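Local coordinates for phosphotriesterase homology protein (PDB 1BF6) that hydrolyses phosphorylated glyceryl acetates and aromatic acetates and propionates with the help of two bound zinc ions, at residues M58-A62 with Q63-D67; A93-V97 with Q98-Q102; H174-L178 with S179-V183; H226-D230 with R231-N235. All blocks are in the same frame, centred on the assembly; numbering follows the deposited sequence.

Contact 1: residues M58-A62 with Q63-D67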
loop_
_atom_site.group_PDB
_atom_site.type_symbol
_atom_site.label_atom_id
_atom_site.label_comp_id
_atom_site.label_asym_id
_atom_site.label_seq_id
_atom_site.Cartn_x
_atom_site.Cartn_y
_atom_site.Cartn_z
ATOM N N MET A 58 3.478 12.435 -5.423
ATOM C CA MET A 58 2.317 12.339 -4.555
ATOM C C MET A 58 2.681 13.160 -3.315
ATOM O O MET A 58 1.875 13.317 -2.394
ATOM C CB MET A 58 2.042 10.884 -4.154
ATOM C CG MET A 58 1.311 10.061 -5.206
ATOM S SD MET A 58 1.302 8.294 -4.817
ATOM C CE MET A 58 -0.088 8.213 -3.629
ATOM N N GLY A 59 3.898 13.694 -3.298
ATOM C CA GLY A 59 4.336 14.500 -2.172
ATOM C C GLY A 59 5.192 13.767 -1.158
ATOM O O GLY A 59 5.177 14.109 0.032
ATOM N N ARG A 60 5.948 12.769 -1.624
ATOM C CA ARG A 60 6.829 11.999 -0.749
ATOM C C ARG A 60 7.872 12.907 -0.097
ATOM O O ARG A 60 8.277 13.923 -0.667
ATOM C CB ARG A 60 7.533 10.889 -1.553
ATOM C CG ARG A 60 8.408 9.918 -0.722
ATOM C CD ARG A 60 9.174 8.937 -1.634
ATOM N NE ARG A 60 10.176 9.645 -2.432
ATOM C CZ ARG A 60 10.565 9.292 -3.658
ATOM N NH1 ARG A 60 10.057 8.221 -4.251
ATOM N NH2 ARG A 60 11.417 10.064 -4.317
ATOM N N ASN A 61 8.309 12.525 1.097
ATOM C CA ASN A 61 9.312 13.270 1.836
ATOM C C ASN A 61 10.175 12.266 2.581
ATOM O O ASN A 61 9.863 11.885 3.717
ATOM C CB ASN A 61 8.642 14.219 2.829
ATOM C CG ASN A 61 9.591 15.251 3.387
ATOM O OD1 ASN A 61 9.216 16.412 3.531
ATOM N ND2 ASN A 61 10.811 14.845 3.733
ATOM N N ALA A 62 11.271 11.857 1.945
ATOM C CA ALA A 62 12.191 10.886 2.523
ATOM C C ALA A 62 12.748 11.308 3.883
ATOM O O ALA A 62 12.828 10.491 4.796
ATOM C CB ALA A 62 13.345 10.599 1.541
ATOM N N GLN A 63 13.100 12.581 4.032
ATOM C CA GLN A 63 13.659 13.057 5.291
ATOM C C GLN A 63 12.668 12.900 6.445
ATOM O O GLN A 63 13.034 12.457 7.536
ATOM C CB GLN A 63 14.115 14.509 5.175
ATOM C CG GLN A 63 14.979 14.939 6.328
ATOM C CD GLN A 63 16.209 14.068 6.480
ATOM O OE1 GLN A 63 17.036 13.985 5.570
ATOM N NE2 GLN A 63 16.329 13.398 7.618
ATOM N N PHE A 64 11.407 13.215 6.164
ATOM C CA PHE A 64 10.321 13.114 7.135
ATOM C C PHE A 64 10.207 11.675 7.615
ATOM O O PHE A 64 10.008 11.424 8.808
ATOM C CB PHE A 64 9.018 13.531 6.455
ATOM C CG PHE A 64 7.838 13.630 7.382
ATOM C CD1 PHE A 64 7.113 12.497 7.741
ATOM C CD2 PHE A 64 7.406 14.876 7.836
ATOM C CE1 PHE A 64 5.972 12.605 8.535
ATOM C CE2 PHE A 64 6.270 14.995 8.628
ATOM C CZ PHE A 64 5.555 13.863 8.975
ATOM N N MET A 65 10.316 10.733 6.674
ATOM C CA MET A 65 10.233 9.309 7.001
ATOM C C MET A 65 11.458 8.855 7.799
ATOM O O MET A 65 11.331 8.062 8.736
ATOM C CB MET A 65 10.046 8.469 5.731
ATOM C CG MET A 65 8.747 8.788 4.979
ATOM S SD MET A 65 8.335 7.668 3.632
ATOM C CE MET A 65 9.468 8.252 2.344
ATOM N N LEU A 66 12.635 9.372 7.440
ATOM C CA LEU A 66 13.874 9.038 8.145
ATOM C C LEU A 66 13.771 9.531 9.586
ATOM O O LEU A 66 14.222 8.858 10.524
ATOM C CB LEU A 66 15.081 9.721 7.487
ATOM C CG LEU A 66 15.641 9.127 6.187
ATOM C CD1 LEU A 66 16.693 10.074 5.615
ATOM C CD2 LEU A 66 16.237 7.741 6.461
ATOM N N ASP A 67 13.192 10.723 9.743
ATOM C CA ASP A 67 13.018 11.342 11.051
ATOM C C ASP A 67 12.028 10.565 11.911
ATOM O O ASP A 67 12.282 10.359 13.098
ATOM C CB ASP A 67 12.566 12.800 10.912
ATOM C CG ASP A 67 13.649 13.704 10.341
ATOM O OD1 ASP A 67 14.823 13.285 10.253
ATOM O OD2 ASP A 67 13.319 14.845 9.972
#
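The carbonyl oxygen of A62 takes the shortest polar bond between the two segments, 2.9 Å from L66 N to A62 O, with the donor in the carbonyl plane. The same oxygen is brushed by the L66 side chain, whose CG sits 3.4 Å from A62 O. One residue earlier, M65 N donates to N61 O at 3.2 Å, again in plane. These bonds make the first turn of helix 62-72, with N61 at the N-cap, and they lie on the outside of the TIM-barrel fold of the phosphotriesterase family, following strand 47-52. At the helix start N61 CB lies 3.7 Å from F64 CB. The F64 ring is met edge-to-face by H15 and Y32. On the buried flank R60 and M65 cross at about a right angle: the thioether bends at chi3 (-77°), which carries M65 CE to within 3.6 Å of R60 CG. The guanidinium lies beyond, in salt bridges with E107 and D113. Further along, Q63 NE2 donates to D67 OD1 at 3.0 Å, coming from above the carboxylate plane while the acceptor stays in the amide plane of Q63.

Contact 2: residues A93-V97 with Q98-Q102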
loop_
_atom_site.group_PDB
_atom_site.type_symbol
_atom_site.label_atom_id
_atom_site.label_comp_id
_atom_site.label_asym_id
_atom_site.label_seq_id
_atom_site.Cartn_x
_atom_site.Cartn_y
_atom_site.Cartn_z
ATOM N N ALA A 93 4.023 11.500 -19.965
ATOM C CA ALA A 93 3.691 11.331 -21.377
ATOM C C ALA A 93 4.891 11.564 -22.304
ATOM O O ALA A 93 5.047 10.860 -23.297
ATOM C CB ALA A 93 2.538 12.256 -21.773
ATOM N N THR A 94 5.741 12.530 -21.956
ATOM C CA THR A 94 6.893 12.884 -22.784
ATOM C C THR A 94 8.144 12.037 -22.611
ATOM O O THR A 94 8.968 11.948 -23.528
ATOM C CB THR A 94 7.245 14.371 -22.658
ATOM O OG1 THR A 94 7.632 14.679 -21.313
ATOM C CG2 THR A 94 6.052 15.225 -23.075
ATOM N N ARG A 95 8.316 11.430 -21.437
ATOM C CA ARG A 95 9.468 10.550 -21.238
ATOM C C ARG A 95 9.120 9.183 -21.834
ATOM O O ARG A 95 7.945 8.868 -22.049
ATOM C CB ARG A 95 9.815 10.420 -19.751
ATOM C CG ARG A 95 10.457 11.665 -19.195
ATOM C CD ARG A 95 10.763 11.551 -17.736
ATOM N NE ARG A 95 11.152 12.846 -17.193
ATOM C CZ ARG A 95 11.456 13.069 -15.920
ATOM N NH1 ARG A 95 11.426 12.076 -15.037
ATOM N NH2 ARG A 95 11.756 14.296 -15.519
ATOM N N SER A 96 10.138 8.406 -22.183
ATOM C CA SER A 96 9.901 7.077 -22.741
ATOM C C SER A 96 9.731 6.110 -21.571
ATOM O O SER A 96 10.194 6.385 -20.453
ATOM C CB SER A 96 11.105 6.625 -23.567
ATOM O OG SER A 96 12.213 6.352 -22.714
ATOM N N VAL A 97 9.111 4.968 -21.844
ATOM C CA VAL A 97 8.916 3.943 -20.822
ATOM C C VAL A 97 10.264 3.545 -20.188
ATOM O O VAL A 97 10.334 3.282 -18.990
ATOM C CB VAL A 97 8.141 2.720 -21.400
ATOM C CG1 VAL A 97 8.935 2.040 -22.509
ATOM C CG2 VAL A 97 7.793 1.728 -20.300
ATOM N N GLN A 98 11.343 3.575 -20.980
ATOM C CA GLN A 98 12.686 3.241 -20.486
ATOM C C GLN A 98 13.180 4.275 -19.472
ATOM O O GLN A 98 13.831 3.934 -18.479
ATOM C CB GLN A 98 13.706 3.153 -21.643
ATOM C CG GLN A 98 13.571 1.930 -22.533
ATOM C CD GLN A 98 12.517 2.084 -23.610
ATOM O OE1 GLN A 98 12.019 3.188 -23.887
ATOM N NE2 GLN A 98 12.169 0.967 -24.236
ATOM N N GLU A 99 12.909 5.549 -19.736
ATOM C CA GLU A 99 13.331 6.596 -18.814
ATOM C C GLU A 99 12.554 6.460 -17.495
ATOM O O GLU A 99 13.133 6.605 -16.412
ATOM C CB GLU A 99 13.132 7.981 -19.439
ATOM C CG GLU A 99 14.182 8.335 -20.508
ATOM C CD GLU A 99 13.823 9.572 -21.315
ATOM O OE1 GLU A 99 12.643 9.739 -21.664
ATOM O OE2 GLU A 99 14.731 10.374 -21.614
ATOM N N LEU A 100 11.262 6.137 -17.589
ATOM C CA LEU A 100 10.435 5.961 -16.384
ATOM C C LEU A 100 11.004 4.797 -15.545
ATOM O O LEU A 100 11.212 4.942 -14.338
ATOM C CB LEU A 100 8.965 5.723 -16.751
ATOM C CG LEU A 100 8.238 6.878 -17.471
ATOM C CD1 LEU A 100 6.799 6.511 -17.766
ATOM C CD2 LEU A 100 8.322 8.176 -16.662
ATOM N N ALA A 101 11.330 3.682 -16.208
ATOM C CA ALA A 101 11.915 2.514 -15.533
ATOM C C ALA A 101 13.266 2.836 -14.894
ATOM O O ALA A 101 13.539 2.420 -13.772
ATOM C CB ALA A 101 12.059 1.349 -16.498
ATOM N N GLN A 102 14.112 3.586 -15.597
ATOM C CA GLN A 102 15.423 3.956 -15.066
ATOM C C GLN A 102 15.279 4.755 -13.774
ATOM O O GLN A 102 16.070 4.592 -12.842
ATOM C CB GLN A 102 16.206 4.792 -16.081
ATOM C CG GLN A 102 16.676 4.039 -17.314
ATOM C CD GLN A 102 17.299 4.967 -18.345
ATOM O OE1 GLN A 102 17.052 6.180 -18.346
ATOM N NE2 GLN A 102 18.134 4.409 -19.211
HETATM O O HOH W 1 11.649 9.194 -15.565
#
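S96 and E99 grip each other twice. The backbone S96 N donates to E99 OE1 at 2.9 Å and nearly straight (166°), using the anti lone pair of the carboxylate oxygen, and E99 N answers by donating to S96 OG at 3.2 Å. This reciprocal pair is a capping box at the N terminus of helix 97-109, S96 being the N-cap; it gives two backbone N-H groups side-chain acceptors where no preceding helical turn supplies them. The serine hydroxyl stands between its own N and carbonyl carbon (chi1 70°), a position from which OG can lean over the first turn. It also donates weakly to Q98 OE1. The carboxylate at the helix start would probably be favoured by the helix dipole as well.

Behind the box the regular helical bonds begin, L100 N to S96 O and A101 N to V97 O. R95 lies to one side, crossing E99 at about a right angle, its CB 3.5 Å from E99 OE1. The extended chain carries the guanidinium off from the carboxylate: NH1 is joined to E99 O through a water, weakly on the E99 side, and NH2 donates to a glycerol probably left from crystallisation. V97 and L100 pack on A142, and A101 on L145, of helix 134-150, so the capped end is seated on the neighbouring barrel helix. At the outer edge the Q98 amide, brought round by the bend at chi2, rests against the valine, with V97 CG1 3.6 Å from Q98 OE1.

Contact 3: residues H174-L178 with S179-V183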
loop_
_atom_site.group_PDB
_atom_site.type_symbol
_atom_site.label_atom_id
_atom_site.label_comp_id
_atom_site.label_asym_id
_atom_site.label_seq_id
_atom_site.Cartn_x
_atom_site.Cartn_y
_atom_site.Cartn_z
ATOM N N HIS A 174 4.296 -8.835 -19.284
ATOM C CA HIS A 174 5.611 -8.224 -19.325
ATOM C C HIS A 174 6.666 -8.933 -18.472
ATOM O O HIS A 174 7.658 -8.341 -18.049
ATOM C CB HIS A 174 5.523 -6.722 -19.044
ATOM C CG HIS A 174 4.947 -5.944 -20.186
ATOM N ND1 HIS A 174 3.593 -5.891 -20.440
ATOM C CD2 HIS A 174 5.545 -5.270 -21.198
ATOM C CE1 HIS A 174 3.380 -5.226 -21.562
ATOM N NE2 HIS A 174 4.550 -4.839 -22.040
ATOM N N GLY A 175 6.440 -10.224 -18.234
ATOM C CA GLY A 175 7.395 -11.038 -17.495
ATOM C C GLY A 175 7.448 -11.014 -15.983
ATOM O O GLY A 175 8.378 -11.588 -15.398
ATOM N N VAL A 176 6.475 -10.372 -15.338
ATOM C CA VAL A 176 6.467 -10.308 -13.878
ATOM C C VAL A 176 5.849 -11.558 -13.244
ATOM O O VAL A 176 4.800 -12.022 -13.688
ATOM C CB VAL A 176 5.712 -9.041 -13.377
ATOM C CG1 VAL A 176 5.682 -9.000 -11.851
ATOM C CG2 VAL A 176 6.374 -7.782 -13.934
ATOM N N ASP A 177 6.554 -12.127 -12.262
ATOM C CA ASP A 177 6.087 -13.295 -11.500
ATOM C C ASP A 177 5.018 -12.680 -10.583
ATOM O O ASP A 177 5.362 -11.883 -9.704
ATOM C CB ASP A 177 7.240 -13.844 -10.652
ATOM C CG ASP A 177 6.866 -15.102 -9.864
ATOM O OD1 ASP A 177 5.704 -15.245 -9.434
ATOM O OD2 ASP A 177 7.758 -15.954 -9.653
ATOM N N LEU A 178 3.748 -13.035 -10.797
ATOM C CA LEU A 178 2.648 -12.451 -10.022
ATOM C C LEU A 178 2.708 -12.601 -8.505
ATOM O O LEU A 178 2.028 -11.856 -7.782
ATOM C CB LEU A 178 1.283 -12.871 -10.580
ATOM C CG LEU A 178 0.992 -12.475 -12.038
ATOM C CD1 LEU A 178 -0.420 -12.864 -12.430
ATOM C CD2 LEU A 178 1.211 -10.985 -12.244
ATOM N N SER A 179 3.544 -13.520 -8.018
ATOM C CA SER A 179 3.695 -13.711 -6.578
ATOM C C SER A 179 4.480 -12.533 -5.996
ATOM O O SER A 179 4.604 -12.389 -4.780
ATOM C CB SER A 179 4.408 -15.034 -6.269
ATOM O OG SER A 179 5.790 -14.971 -6.586
ATOM N N ARG A 180 5.018 -11.696 -6.883
ATOM C CA ARG A 180 5.785 -10.524 -6.470
ATOM C C ARG A 180 4.950 -9.235 -6.614
ATOM O O ARG A 180 5.470 -8.125 -6.499
ATOM C CB ARG A 180 7.088 -10.443 -7.269
ATOM C CG ARG A 180 7.958 -11.712 -7.165
ATOM C CD ARG A 180 8.384 -11.997 -5.711
ATOM N NE ARG A 180 9.278 -10.966 -5.187
ATOM C CZ ARG A 180 9.145 -10.365 -4.004
ATOM N NH1 ARG A 180 8.149 -10.686 -3.182
ATOM N NH2 ARG A 180 9.980 -9.390 -3.664
ATOM N N VAL A 181 3.648 -9.414 -6.830
ATOM C CA VAL A 181 2.695 -8.311 -6.976
ATOM C C VAL A 181 1.600 -8.406 -5.888
ATOM O O VAL A 181 1.108 -9.495 -5.579
ATOM C CB VAL A 181 1.989 -8.369 -8.359
ATOM C CG1 VAL A 181 0.957 -7.247 -8.491
ATOM C CG2 VAL A 181 3.021 -8.280 -9.489
ATOM N N THR A 182 1.245 -7.266 -5.307
ATOM C CA THR A 182 0.175 -7.207 -4.311
ATOM C C THR A 182 -0.829 -6.145 -4.798
ATOM O O THR A 182 -0.442 -5.020 -5.111
ATOM C CB THR A 182 0.714 -6.915 -2.890
ATOM O OG1 THR A 182 -0.372 -6.973 -1.957
ATOM C CG2 THR A 182 1.405 -5.557 -2.800
ATOM N N VAL A 183 -2.091 -6.540 -4.941
ATOM C CA VAL A 183 -3.154 -5.660 -5.445
ATOM C C VAL A 183 -3.842 -4.850 -4.334
ATOM O O VAL A 183 -4.515 -5.412 -3.465
ATOM C CB VAL A 183 -4.211 -6.472 -6.230
ATOM C CG1 VAL A 183 -5.288 -5.556 -6.790
ATOM C CG2 VAL A 183 -3.544 -7.234 -7.371
#
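V176 makes the first touch with the second segment, its CG1 methyl meeting V181 CG2 at 3.6 Å as the two side chains cross at about a right angle. The segment enters from helix 164-173, which ends in a Schellman motif with G175 at the C-prime position, its positive phi turning the chain out. V176 also rests on A144 and H147 of helix 134-150, so the valine pair sits between that helix and the L168 and L171 side chains that V181 touches.

D177 comes next and reaches forward over the turn. With CG opposite the backbone N (chi1 -178°), its OD1 takes two bonds from S179: the hydroxyl OG at 2.9 Å and, as an Asx turn, the backbone N at 3.1 Å. Both donors arrive on the same face of the carboxylate, the hydroxyl well above the plane and the N-H on the anti side. The carbonyl of D177 is used too, R180 N reaching D177 O at 2.8 Å. This tight turn is the alpha-to-beta connection of the TIM barrel, leading into parallel strand 181-183; G175, D177 and R180 belong to the beta-D-glucose binding site. The R180 chain bends twice, at chi2 and chi3, to reach F289, making a cation-pi contact and a hydrogen bond from R180 NH1 to F289 O.

L178 closes the turn: V181 N donates to L178 O at 3.1 Å from above the carbonyl plane, and L178 CD2 lies 4.3 Å from V181 CG2.

Contact 4: residues H226-D230 with R231-N235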
loop_
_atom_site.group_PDB
_atom_site.type_symbol
_atom_site.label_atom_id
_atom_site.label_comp_id
_atom_site.label_asym_id
_atom_site.label_seq_id
_atom_site.Cartn_x
_atom_site.Cartn_y
_atom_site.Cartn_z
ATOM N N HIS A 226 -13.605 -13.807 5.953
ATOM C CA HIS A 226 -14.069 -15.136 6.344
ATOM C C HIS A 226 -14.136 -16.079 5.146
ATOM O O HIS A 226 -13.806 -17.260 5.262
ATOM C CB HIS A 226 -15.441 -15.062 7.028
ATOM C CG HIS A 226 -15.359 -14.783 8.496
ATOM N ND1 HIS A 226 -15.312 -15.788 9.440
ATOM C CD2 HIS A 226 -15.237 -13.620 9.180
ATOM C CE1 HIS A 226 -15.158 -15.256 10.638
ATOM N NE2 HIS A 226 -15.107 -13.943 10.508
ATOM N N ALA A 227 -14.549 -15.556 3.993
ATOM C CA ALA A 227 -14.643 -16.359 2.769
ATOM C C ALA A 227 -13.246 -16.870 2.401
ATOM O O ALA A 227 -13.080 -18.022 2.002
ATOM C CB ALA A 227 -15.226 -15.525 1.625
ATOM N N LEU A 228 -12.243 -16.018 2.580
ATOM C CA LEU A 228 -10.859 -16.373 2.280
ATOM C C LEU A 228 -10.324 -17.382 3.297
ATOM O O LEU A 228 -9.685 -18.367 2.933
ATOM C CB LEU A 228 -9.991 -15.110 2.227
ATOM C CG LEU A 228 -10.478 -14.135 1.139
ATOM C CD1 LEU A 228 -9.598 -12.896 1.113
ATOM C CD2 LEU A 228 -10.517 -14.820 -0.224
ATOM N N ARG A 229 -10.631 -17.157 4.566
ATOM C CA ARG A 229 -10.217 -18.074 5.618
ATOM C C ARG A 229 -10.852 -19.460 5.401
ATOM O O ARG A 229 -10.176 -20.486 5.544
ATOM C CB ARG A 229 -10.645 -17.524 6.981
ATOM C CG ARG A 229 -10.307 -18.446 8.136
ATOM C CD ARG A 229 -10.841 -17.883 9.430
ATOM N NE ARG A 229 -10.513 -18.745 10.555
ATOM C CZ ARG A 229 -11.416 -19.300 11.350
ATOM N NH1 ARG A 229 -12.708 -19.082 11.141
ATOM N NH2 ARG A 229 -11.023 -20.080 12.346
ATOM N N ASP A 230 -12.131 -19.483 5.029
ATOM C CA ASP A 230 -12.857 -20.732 4.796
ATOM C C ASP A 230 -12.266 -21.551 3.651
ATOM O O ASP A 230 -12.435 -22.768 3.599
ATOM C CB ASP A 230 -14.325 -20.471 4.468
ATOM C CG ASP A 230 -15.101 -19.850 5.623
ATOM O OD1 ASP A 230 -14.729 -20.044 6.806
ATOM O OD2 ASP A 230 -16.097 -19.160 5.322
ATOM N N ARG A 231 -11.601 -20.877 2.722
ATOM C CA ARG A 231 -11.003 -21.541 1.568
ATOM C C ARG A 231 -9.498 -21.760 1.726
ATOM O O ARG A 231 -8.817 -22.197 0.783
ATOM C CB ARG A 231 -11.302 -20.734 0.298
ATOM C CG ARG A 231 -12.771 -20.705 -0.069
ATOM C CD ARG A 231 -13.075 -19.558 -1.018
ATOM N NE ARG A 231 -14.452 -19.581 -1.510
ATOM C CZ ARG A 231 -15.526 -19.203 -0.819
ATOM N NH1 ARG A 231 -15.410 -18.765 0.432
ATOM N NH2 ARG A 231 -16.722 -19.259 -1.389
ATOM N N GLY A 232 -8.995 -21.477 2.924
ATOM C CA GLY A 232 -7.580 -21.633 3.221
ATOM C C GLY A 232 -6.677 -20.704 2.426
ATOM O O GLY A 232 -5.519 -21.044 2.153
ATOM N N LEU A 233 -7.184 -19.504 2.135
ATOM C CA LEU A 233 -6.458 -18.509 1.334
ATOM C C LEU A 233 -5.819 -17.332 2.098
ATOM O O LEU A 233 -5.312 -16.392 1.480
ATOM C CB LEU A 233 -7.384 -17.981 0.216
ATOM C CG LEU A 233 -8.043 -19.035 -0.686
ATOM C CD1 LEU A 233 -9.076 -18.415 -1.588
ATOM C CD2 LEU A 233 -6.998 -19.788 -1.498
ATOM N N LEU A 234 -5.804 -17.389 3.430
ATOM C CA LEU A 234 -5.220 -16.301 4.219
ATOM C C LEU A 234 -3.746 -16.009 3.968
ATOM O O LEU A 234 -3.277 -14.910 4.271
ATOM C CB LEU A 234 -5.447 -16.506 5.721
ATOM C CG LEU A 234 -6.884 -16.474 6.257
ATOM C CD1 LEU A 234 -6.825 -16.559 7.784
ATOM C CD2 LEU A 234 -7.591 -15.196 5.846
ATOM N N ASN A 235 -3.004 -16.970 3.422
ATOM C CA ASN A 235 -1.585 -16.727 3.153
ATOM C C ASN A 235 -1.348 -15.784 1.955
ATOM O O ASN A 235 -0.200 -15.537 1.583
ATOM C CB ASN A 235 -0.809 -18.045 2.965
ATOM C CG ASN A 235 -1.282 -18.850 1.760
ATOM O OD1 ASN A 235 -2.380 -18.637 1.222
ATOM N ND2 ASN A 235 -0.455 -19.808 1.345
#
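R231 runs back along the last turn of the helix, its extended chain laying CG and CD against A227 O, each at 3.4 Å, before NH1 donates to that oxygen at 2.9 Å. The acceptor sits at the edge of the guanidinium, in its plane, while the donor is tilted 33° from the carbonyl plane. R231 N adds a weak bond to the same A227 O. L228 and L233 meet at about a right angle, L228 CD2 to L233 CD1 at 4.1 Å, and both leucines lean on L196 of helix 192-200. Helix 218-230 ends here in a Schellman motif: L233 N donates to L228 O at 2.9 Å and G232 N to R229 O at 3.0 Å, with G232, at positive phi, as the C-prime residue. L228 O also accepts from R231 N, the two donors coming from opposite faces of the carbonyl plane. Beyond the turn L234 lies obliquely across R229: L234 CG is 3.8 Å from R229 CA, and CD1 lies along the CB-CG part of the arginine. The outstretched R229 chain continues to a salt bridge with D277, and L234 packs on M281 of helix 275-289.

Overall arrangement
From the N terminus the four contacts follow in series; none nests within or crosses another, since each joins adjacent segments and closes just one turn. Contact 1 starts helix 62-72 after strand 47-52, and contact 2 starts helix 97-109 after the short helix 91-94. Contacts 3 and 4 lie at the other end of the helices: contact 3 links helix 164-173 to strand 181-183, while contact 4 links helix 218-230 to strand 237-239. Helix 134-150 bears on both contacts 2 and 3, whose centres are about 20 Å apart. Contact 4 lies across the chain's centre from contacts 1 and 2, about 36 and 39 Å away between centres.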